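Long-range contacts in MGS-M5 (Unidentified, PDB 4Q3N), which probably catalyses the NAD-dependent interconversion of L-lactate and pyruvate: residues Arg2-Val7 with Gly26-Leu31; Met16-Ala21 with Ala237-Thr242; Gln159-Asp164 with Asp199-Ile204. One frame throughout, in Å; residues are numbered along the deposited sequence. Where two conformers were deposited one is given.

Contact 1: Arg2-Val7 with Gly26-Leu31; sequences RNSKVV and GTVEEL. With ACT (acetate ion), chain G.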
loop_
_atom_site.group_PDB
_atom_site.type_symbol
_atom_site.label_atom_id
_atom_site.label_comp_id
_atom_site.label_asym_id
_atom_site.label_seq_id
_atom_site.Cartn_x
_atom_site.Cartn_y
_atom_site.Cartn_z
ATOM N N ARG A 2 -4.065 -20.988 -4.020
ATOM C CA ARG A 2 -3.183 -19.932 -4.390
ATOM C C ARG A 2 -1.805 -20.279 -3.806
ATOM O O ARG A 2 -1.670 -21.083 -2.872
ATOM C CB ARG A 2 -3.718 -18.571 -3.894
ATOM C CG ARG A 2 -5.036 -18.152 -4.561
ATOM C CD ARG A 2 -4.856 -17.619 -6.021
ATOM N NE ARG A 2 -6.114 -17.078 -6.542
ATOM C CZ ARG A 2 -7.088 -17.832 -7.048
ATOM N NH1 ARG A 2 -6.914 -19.143 -7.156
ATOM N NH2 ARG A 2 -8.234 -17.291 -7.470
ATOM N N ASN A 3 -0.786 -19.735 -4.422
ATOM C CA ASN A 3 0.562 -20.022 -4.007
ATOM C C ASN A 3 1.076 -18.688 -3.536
ATOM O O ASN A 3 0.505 -17.679 -3.962
ATOM C CB ASN A 3 1.377 -20.593 -5.173
ATOM C CG ASN A 3 2.724 -21.040 -4.739
ATOM O OD1 ASN A 3 3.600 -20.225 -4.554
ATOM N ND2 ASN A 3 2.894 -22.340 -4.535
ATOM N N SER A 4 2.060 -18.623 -2.624
ATOM C CA SER A 4 2.731 -17.327 -2.421
ATOM C C SER A 4 4.230 -17.485 -2.157
ATOM O O SER A 4 4.776 -16.895 -1.249
ATOM C CB SER A 4 2.077 -16.479 -1.293
ATOM O OG SER A 4 2.463 -15.052 -1.385
ATOM N N LYS A 5 4.892 -18.226 -3.044
ATOM C CA LYS A 5 6.334 -18.465 -2.922
ATOM C C LYS A 5 7.068 -18.270 -4.230
ATOM O O LYS A 5 6.693 -18.867 -5.255
ATOM C CB LYS A 5 6.570 -19.908 -2.449
ATOM C CG LYS A 5 8.049 -20.213 -2.176
ATOM C CD LYS A 5 8.041 -21.645 -1.640
ATOM C CE LYS A 5 9.465 -22.172 -1.517
ATOM N NZ LYS A 5 9.466 -23.577 -0.924
ATOM N N VAL A 6 8.120 -17.469 -4.180
ATOM C CA VAL A 6 8.946 -17.223 -5.340
ATOM C C VAL A 6 10.371 -17.669 -5.038
ATOM O O VAL A 6 10.877 -17.430 -3.940
ATOM C CB VAL A 6 8.942 -15.726 -5.722
ATOM C CG1 VAL A 6 10.001 -15.454 -6.818
ATOM C CG2 VAL A 6 7.523 -15.292 -6.179
ATOM N N VAL A 7 11.012 -18.336 -6.005
ATOM C CA VAL A 7 12.429 -18.641 -5.879
ATOM C C VAL A 7 13.189 -17.753 -6.891
ATOM O O VAL A 7 12.767 -17.619 -8.058
ATOM C CB VAL A 7 12.709 -20.167 -6.161
ATOM C CG1 VAL A 7 14.254 -20.431 -6.179
ATOM C CG2 VAL A 7 11.965 -21.043 -5.144
ATOM N N GLY A 26 5.858 -5.707 -0.577
ATOM C CA GLY A 26 5.075 -6.828 -0.008
ATOM C C GLY A 26 4.371 -7.698 -1.055
ATOM O O GLY A 26 3.219 -8.103 -0.894
ATOM N N THR A 27 5.047 -8.008 -2.158
ATOM C CA THR A 27 4.433 -8.758 -3.274
ATOM C C THR A 27 3.996 -10.165 -2.951
ATOM O O THR A 27 2.885 -10.598 -3.320
ATOM C CB THR A 27 5.449 -8.853 -4.451
ATOM O OG1 THR A 27 5.877 -7.518 -4.692
ATOM C CG2 THR A 27 4.742 -9.412 -5.707
ATOM N N VAL A 28 4.856 -10.880 -2.230
ATOM C CA VAL A 28 4.491 -12.257 -1.852
ATOM C C VAL A 28 4.922 -12.480 -0.414
ATOM O O VAL A 28 5.681 -11.678 0.114
ATOM C CB VAL A 28 5.185 -13.327 -2.765
ATOM C CG1 VAL A 28 4.775 -13.154 -4.212
ATOM C CG2 VAL A 28 6.748 -13.225 -2.619
ATOM N N GLU A 29 4.468 -13.589 0.169
ATOM C CA GLU A 29 4.853 -13.996 1.506
ATOM C C GLU A 29 6.289 -14.601 1.585
ATOM O O GLU A 29 7.039 -14.317 2.523
ATOM C CB GLU A 29 3.881 -15.046 2.021
ATOM C CG GLU A 29 4.215 -15.493 3.467
ATOM C CD GLU A 29 3.232 -16.498 4.039
ATOM O OE1 GLU A 29 2.028 -16.488 3.634
ATOM O OE2 GLU A 29 3.644 -17.283 4.932
ATOM N N GLU A 30 6.636 -15.491 0.639
ATOM C CA GLU A 30 7.845 -16.336 0.812
ATOM C C GLU A 30 8.819 -16.181 -0.336
ATOM O O GLU A 30 8.423 -16.286 -1.490
ATOM C CB GLU A 30 7.463 -17.822 0.897
ATOM C CG GLU A 30 6.459 -18.209 1.911
ATOM C CD GLU A 30 6.300 -19.735 1.918
ATOM O OE1 GLU A 30 5.317 -20.224 1.312
ATOM O OE2 GLU A 30 7.202 -20.428 2.452
ATOM N N LEU A 31 10.092 -16.005 -0.006
ATOM C CA LEU A 31 11.138 -15.778 -0.986
ATOM C C LEU A 31 12.292 -16.738 -0.693
ATOM O O LEU A 31 12.695 -16.848 0.471
ATOM C CB LEU A 31 11.594 -14.332 -0.871
ATOM C CG LEU A 31 12.618 -13.707 -1.777
ATOM C CD1 LEU A 31 12.091 -13.843 -3.179
ATOM C CD2 LEU A 31 12.841 -12.236 -1.374
HETATM C C ACT G . -0.381 -12.339 -2.564
HETATM O O ACT G . -0.516 -11.268 -1.911
HETATM O OXT ACT G . 0.152 -13.322 -1.981
HETATM C CH3 ACT G . -0.841 -12.421 -3.986
#

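Contact 2: Met16-Ala21 with Ala237-Thr242; sequences MSYAYA and ALVRIT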
loop_
_atom_site.group_PDB
_atom_site.type_symbol
_atom_site.label_atom_id
_atom_site.label_comp_id
_atom_site.label_asym_id
_atom_site.label_seq_id
_atom_site.Cartn_x
_atom_site.Cartn_y
_atom_site.Cartn_z
ATOM N N MET A 16 18.615 -9.459 -7.091
ATOM C CA MET A 16 18.456 -8.916 -5.744
ATOM C C MET A 16 17.652 -7.581 -5.766
ATOM O O MET A 16 16.985 -7.276 -4.806
ATOM C CB MET A 16 19.808 -8.711 -5.044
ATOM C CG MET A 16 20.482 -10.065 -4.663
ATOM S SD MET A 16 19.402 -11.109 -3.669
ATOM C CE MET A 16 18.849 -10.009 -2.308
ATOM N N SER A 17 17.756 -6.802 -6.829
ATOM C CA SER A 17 16.925 -5.603 -6.951
ATOM C C SER A 17 15.460 -6.044 -7.045
ATOM O O SER A 17 14.570 -5.497 -6.397
ATOM C CB SER A 17 17.354 -4.804 -8.177
ATOM O OG SER A 17 18.625 -4.205 -7.920
ATOM N N TYR A 18 15.234 -7.106 -7.796
ATOM C CA TYR A 18 13.911 -7.715 -7.857
ATOM C C TYR A 18 13.429 -8.162 -6.454
ATOM O O TYR A 18 12.316 -7.785 -6.000
ATOM C CB TYR A 18 13.954 -8.914 -8.818
ATOM C CG TYR A 18 12.735 -9.839 -8.737
ATOM C CD1 TYR A 18 11.435 -9.352 -8.901
ATOM C CD2 TYR A 18 12.901 -11.195 -8.524
ATOM C CE1 TYR A 18 10.296 -10.239 -8.848
ATOM C CE2 TYR A 18 11.792 -12.098 -8.496
ATOM C CZ TYR A 18 10.499 -11.601 -8.667
ATOM O OH TYR A 18 9.427 -12.472 -8.623
ATOM N N ALA A 19 14.250 -8.931 -5.748
ATOM C CA ALA A 19 13.883 -9.383 -4.420
ATOM C C ALA A 19 13.621 -8.185 -3.468
ATOM O O ALA A 19 12.606 -8.177 -2.759
ATOM C CB ALA A 19 14.955 -10.285 -3.842
ATOM N N TYR A 20 14.497 -7.178 -3.500
ATOM C CA TYR A 20 14.335 -6.066 -2.566
ATOM C C TYR A 20 13.061 -5.306 -2.896
ATOM O O TYR A 20 12.378 -4.810 -1.998
ATOM C CB TYR A 20 15.492 -5.114 -2.662
ATOM C CG TYR A 20 15.636 -4.057 -1.571
ATOM C CD1 TYR A 20 15.619 -4.393 -0.199
ATOM C CD2 TYR A 20 15.937 -2.771 -1.922
ATOM C CE1 TYR A 20 15.884 -3.403 0.761
ATOM C CE2 TYR A 20 16.210 -1.786 -0.971
ATOM C CZ TYR A 20 16.198 -2.130 0.348
ATOM O OH TYR A 20 16.517 -1.124 1.218
ATOM N N ALA A 21 12.803 -5.120 -4.184
ATOM C CA ALA A 21 11.582 -4.409 -4.585
ATOM C C ALA A 21 10.346 -5.163 -4.090
ATOM O O ALA A 21 9.375 -4.533 -3.594
ATOM C CB ALA A 21 11.551 -4.190 -6.150
ATOM N N ALA A 237 10.057 -4.111 -13.148
ATOM C CA ALA A 237 9.327 -4.799 -14.213
ATOM C C ALA A 237 9.035 -6.239 -13.753
ATOM O O ALA A 237 7.917 -6.733 -13.926
ATOM C CB ALA A 237 10.181 -4.827 -15.550
ATOM N N LEU A 238 10.056 -6.925 -13.200
ATOM C CA LEU A 238 9.855 -8.303 -12.735
ATOM C C LEU A 238 8.810 -8.369 -11.584
ATOM O O LEU A 238 8.017 -9.332 -11.484
ATOM C CB LEU A 238 11.170 -8.933 -12.254
ATOM C CG LEU A 238 12.218 -9.141 -13.374
ATOM C CD1 LEU A 238 13.656 -9.467 -12.834
ATOM C CD2 LEU A 238 11.716 -10.228 -14.380
ATOM N N VAL A 239 8.844 -7.374 -10.706
ATOM C CA VAL A 239 7.813 -7.311 -9.659
ATOM C C VAL A 239 6.428 -7.227 -10.280
ATOM O O VAL A 239 5.473 -7.932 -9.871
ATOM C CB VAL A 239 8.036 -6.115 -8.718
ATOM C CG1 VAL A 239 6.782 -5.988 -7.761
ATOM C CG2 VAL A 239 9.325 -6.367 -7.944
ATOM N N ARG A 240 6.304 -6.390 -11.303
ATOM C CA ARG A 240 4.982 -6.175 -11.889
ATOM C C ARG A 240 4.472 -7.423 -12.548
ATOM O O ARG A 240 3.268 -7.735 -12.468
ATOM C CB ARG A 240 5.013 -5.048 -12.917
ATOM C CG ARG A 240 3.599 -4.580 -13.344
ATOM C CD ARG A 240 2.834 -3.957 -12.082
ATOM N NE ARG A 240 1.402 -3.768 -12.313
ATOM C CZ ARG A 240 0.474 -4.725 -12.287
ATOM N NH1 ARG A 240 0.808 -6.004 -12.121
ATOM N NH2 ARG A 240 -0.805 -4.401 -12.475
ATOM N N ILE A 241 5.370 -8.144 -13.224
ATOM C CA ILE A 241 4.988 -9.423 -13.847
ATOM C C ILE A 241 4.556 -10.404 -12.761
ATOM O O ILE A 241 3.521 -11.059 -12.862
ATOM C CB ILE A 241 6.140 -10.016 -14.681
ATOM C CG1 ILE A 241 6.402 -9.107 -15.914
ATOM C CG2 ILE A 241 5.814 -11.442 -15.108
ATOM C CD1 ILE A 241 7.843 -9.296 -16.569
ATOM N N THR A 242 5.336 -10.458 -11.691
ATOM C CA THR A 242 5.033 -11.345 -10.563
ATOM C C THR A 242 3.649 -11.027 -9.959
ATOM O O THR A 242 2.866 -11.925 -9.606
ATOM C CB THR A 242 6.134 -11.214 -9.489
ATOM O OG1 THR A 242 7.409 -11.548 -10.108
ATOM C CG2 THR A 242 5.859 -12.169 -8.315
#

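Contact 3: Gln159-Asp164 with Asp199-Ile204; sequences QYIHID and DSMDEI. With NA (sodium ion), chain B.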
loop_
_atom_site.group_PDB
_atom_site.type_symbol
_atom_site.label_atom_id
_atom_site.label_comp_id
_atom_site.label_asym_id
_atom_site.label_seq_id
_atom_site.Cartn_x
_atom_site.Cartn_y
_atom_site.Cartn_z
ATOM N N GLN A 159 7.501 12.680 -20.132
ATOM C CA GLN A 159 8.292 13.873 -19.990
ATOM C C GLN A 159 7.973 14.935 -21.055
ATOM O O GLN A 159 8.229 16.120 -20.821
ATOM C CB GLN A 159 9.823 13.530 -20.014
ATOM C CG GLN A 159 10.253 12.655 -18.854
ATOM C CD GLN A 159 9.757 13.144 -17.503
ATOM O OE1 GLN A 159 10.375 14.009 -16.905
ATOM N NE2 GLN A 159 8.644 12.562 -17.000
ATOM N N TYR A 160 7.502 14.538 -22.233
ATOM C CA TYR A 160 7.062 15.542 -23.226
ATOM C C TYR A 160 5.686 16.149 -22.847
ATOM O O TYR A 160 5.486 17.361 -22.873
ATOM C CB TYR A 160 6.931 14.928 -24.645
ATOM C CG TYR A 160 8.289 14.784 -25.294
ATOM C CD1 TYR A 160 9.093 13.705 -24.982
ATOM C CD2 TYR A 160 8.767 15.749 -26.193
ATOM C CE1 TYR A 160 10.374 13.573 -25.543
ATOM C CE2 TYR A 160 10.067 15.635 -26.735
ATOM C CZ TYR A 160 10.837 14.527 -26.412
ATOM O OH TYR A 160 12.099 14.345 -26.950
ATOM N N ILE A 161 4.739 15.290 -22.519
ATOM C CA ILE A 161 3.348 15.770 -22.415
ATOM C C ILE A 161 2.889 16.017 -20.985
ATOM O O ILE A 161 1.757 16.477 -20.770
ATOM C CB ILE A 161 2.383 14.781 -23.088
ATOM C CG1 ILE A 161 2.496 13.389 -22.452
ATOM C CG2 ILE A 161 2.739 14.641 -24.592
ATOM C CD1 ILE A 161 1.384 12.421 -22.897
ATOM N N HIS A 162 3.768 15.753 -20.025
ATOM C CA HIS A 162 3.500 16.034 -18.601
ATOM C C HIS A 162 2.175 15.372 -18.157
ATOM O O HIS A 162 1.313 16.029 -17.549
ATOM C CB HIS A 162 3.451 17.544 -18.363
ATOM C CG HIS A 162 4.668 18.245 -18.891
ATOM N ND1 HIS A 162 4.608 19.220 -19.866
ATOM C CD2 HIS A 162 5.985 18.047 -18.631
ATOM C CE1 HIS A 162 5.839 19.628 -20.149
ATOM N NE2 HIS A 162 6.691 18.930 -19.416
ATOM N N ILE A 163 2.055 14.091 -18.478
ATOM C CA ILE A 163 0.925 13.219 -18.041
ATOM C C ILE A 163 1.549 12.035 -17.260
ATOM O O ILE A 163 2.610 11.530 -17.655
ATOM C CB ILE A 163 0.123 12.670 -19.272
ATOM C CG1 ILE A 163 -0.497 13.812 -20.086
ATOM C CG2 ILE A 163 -0.963 11.556 -18.842
ATOM C CD1 ILE A 163 -1.528 14.612 -19.305
ATOM N N ASP A 164 0.948 11.645 -16.137
ATOM C CA ASP A 164 1.300 10.428 -15.403
ATOM C C ASP A 164 1.681 9.315 -16.397
ATOM O O ASP A 164 0.892 8.974 -17.282
ATOM C CB ASP A 164 0.078 10.034 -14.541
ATOM C CG ASP A 164 0.365 8.911 -13.534
ATOM O OD1 ASP A 164 1.323 8.109 -13.750
ATOM O OD2 ASP A 164 -0.418 8.809 -12.529
ATOM N N ASP A 199 -1.451 16.030 -32.569
ATOM C CA ASP A 199 -2.141 17.169 -33.198
ATOM C C ASP A 199 -2.581 18.218 -32.200
ATOM O O ASP A 199 -2.662 19.383 -32.532
ATOM C CB ASP A 199 -3.365 16.712 -33.992
ATOM C CG ASP A 199 -2.993 16.025 -35.287
ATOM O OD1 ASP A 199 -1.836 16.193 -35.747
ATOM O OD2 ASP A 199 -3.855 15.308 -35.833
ATOM N N SER A 200 -2.895 17.798 -30.983
ATOM C CA SER A 200 -3.491 18.693 -29.972
ATOM C C SER A 200 -2.483 19.502 -29.185
ATOM O O SER A 200 -2.714 20.652 -28.839
ATOM C CB SER A 200 -4.296 17.857 -28.961
ATOM O OG SER A 200 -5.535 17.546 -29.528
ATOM N N MET A 201 -1.393 18.833 -28.831
ATOM C CA MET A 201 -0.415 19.354 -27.911
ATOM C C MET A 201 0.820 19.875 -28.641
ATOM O O MET A 201 1.499 19.112 -29.328
ATOM C CB MET A 201 0.015 18.249 -26.910
ATOM C CG MET A 201 -1.194 17.652 -26.120
ATOM S SD MET A 201 -0.504 16.709 -24.759
ATOM C CE MET A 201 -0.279 18.095 -23.624
ATOM N N ASP A 202 1.145 21.134 -28.421
ATOM C CA ASP A 202 2.418 21.686 -28.901
ATOM C C ASP A 202 3.612 20.999 -28.278
ATOM O O ASP A 202 4.698 21.059 -28.843
ATOM C CB ASP A 202 2.487 23.160 -28.607
ATOM C CG ASP A 202 1.552 23.959 -29.515
ATOM O OD1 ASP A 202 1.254 23.458 -30.621
ATOM O OD2 ASP A 202 1.096 25.056 -29.121
ATOM N N GLU A 203 3.388 20.345 -27.131
ATOM C CA GLU A 203 4.426 19.643 -26.370
ATOM C C GLU A 203 5.062 18.440 -27.082
ATOM O O GLU A 203 6.114 17.985 -26.675
ATOM C CB GLU A 203 3.855 19.143 -25.034
ATOM C CG GLU A 203 3.600 20.245 -24.005
ATOM C CD GLU A 203 2.251 20.991 -24.182
ATOM O OE1 GLU A 203 1.521 20.762 -25.174
ATOM O OE2 GLU A 203 1.932 21.823 -23.309
ATOM N N ILE A 204 4.395 17.863 -28.078
ATOM C CA ILE A 204 4.930 16.652 -28.707
ATOM C C ILE A 204 4.643 16.667 -30.216
ATOM O O ILE A 204 3.554 17.024 -30.662
ATOM C CB ILE A 204 4.403 15.361 -28.045
ATOM C CG1 ILE A 204 5.208 14.141 -28.505
ATOM C CG2 ILE A 204 2.863 15.174 -28.232
ATOM C CD1 ILE A 204 5.123 12.939 -27.496
HETATM NA NA NA B . 2.208 18.560 -31.625
HETATM O O HOH W 1 1.835 20.357 -20.761
HETATM O O HOH W 2 0.734 20.739 -32.160
HETATM O O HOH W 3 4.128 20.025 -31.866
HETATM O O HOH W 4 2.632 18.530 -33.925
#

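Contact 1: Arg2-Val7 with Gly26-Leu31
The first beta-alpha-beta unit of the Rossmann fold closes here, where Ser4 and Lys5, at the start of strand 5-9, meet Val28 to Glu30, which lead into the parallel strand 30-34. Glu30 pairs through both its N and its O: N donates to Ser4 O at 3.0 Å, and O accepts from Val6 N, also at 3.0 Å. Just before this pairing, Ser4 takes over with its side chain. A chi1 of -162° swings OG away from the residue's own N and towards Glu29 N, which points at it almost straight (2.9 Å, 172° at the hydrogen). The same OG donates at 2.9 Å to OXT of an acetate ion, probably from the crystallisation liquor, that Arg57 also binds. Replacing this serine by alanine is likely to leave Glu29 N without its acceptor and the acetate with one donor fewer. On the face turned to helix 13-25, Val6 CG2 lies 4.0 Å from Val28 CG1, the two branched side chains crossing at about a right angle; beta-branched residues suit such an extended, buried chain. The carboxylate of Glu29 turns to Arg2 of the second subunit. A small hydroxyl thus serves as acceptor and donor at once, extending the pairing by one bond beyond the strand ends.

Contact 2: Met16-Ala21 with Ala237-Thr242
Tyr18 lays the CD1 side of its ring against Leu238, CD1 coming within 3.4 Å of Leu238 CB, the two side chains crossing at about a right angle. The tyrosine belongs to helix 13-25, which follows the first strand of the Rossmann fold and whose first turn overlaps a glycine-rich sequence of GxGxxG type, probably the dinucleotide-binding motif; Leu238 lies on helix 232-246, so the contact joins the nucleotide-binding fold to the alpha/beta C-terminal domain. The helical segments cross at -56° with their axes 9.1 Å apart. Ala21, with only a methyl group, lets Val239 CG2 approach its CB to 3.6 Å. That same valine branch also touches Tyr18 CD1, at 3.8 Å, while the backbone of Val239 lies at the ring's edge. The tyrosine ring extends away from its own backbone N (chi1 167°) and reaches across to the next turn of the opposing helix, placing a phenol in a buried site where it needs a polar mate. Threonine supplies it: Tyr18 OH donates to Thr242 OG1 at 2.7 Å. Thr242 OG1 in turn donates to Leu238 O, 2.7 Å away, on the face of that carbonyl opposite to Thr242 N.

Contact 3: Gln159-Asp164 with Asp199-Ile204
Ile161 CG2 touches two apolar partners, 3.8 Å from Met201 SD and 3.7 Å from Ile204 CG2. Its CG1 lies between the backbone N and the carbonyl carbon (chi1 58°), which leaves CG2 anti to that carbon and directed at both. The flexible thioether of Met201 meets the isoleucine at about a right angle, its chain bent at chi3. Beside them Ile204 CD1 rests on Tyr160 CB at 3.9 Å, and Glu203 O lies in the plane of the Tyr160 ring, at its edge near CD2. Both segments belong to the alpha/beta C-terminal domain of lactate/malate dehydrogenases: helix 147-161 ends here, His162 taking positive phi, and faces a type I beta turn, Met201 to Ile204, that follows helix 194-200. Glu203 CB packs on Tyr160 O, which also lies over one face of the His162 ring, off towards its periphery. At the outer border a water spans His162 ND1 and Glu203 OE2, to which it donates at 2.9 Å; two polar side chains suit this solvent-facing border. Behind the turn is a sodium ion, bound by Met201 O at 2.5 Å and Ile204 O at 2.3 Å, with Ile198 O and three waters completing the site. One of these waters donates to Asp202 OD1, another to Asp202 O. Farther out, Met201 packs on His284 of the fourth subunit.

Contacts 1 and 2 are neighbours, their centres 12 Å apart, and share helix 13-25: it connects the two strands of contact 1 and carries Tyr18 into contact 2. They touch directly, Val6 CG1 lying 3.5 Å from Tyr18 OH and Thr27 OG1 at the same distance from Val239 CG1, so the first beta-alpha-beta unit and helix 232-246 form one packed block. Contact 3 stands apart in the C-terminal region, its centre about 30 Å from that of contact 2 and about 39 Å from that of contact 1. The sodium site goes with contact 3, whose nearest atoms are about 12 Å from contact 2; the cofactor probably binds at the glycine-rich start of helix 13-25. Each contact also has another subunit within reach: the second, third and fourth respectively.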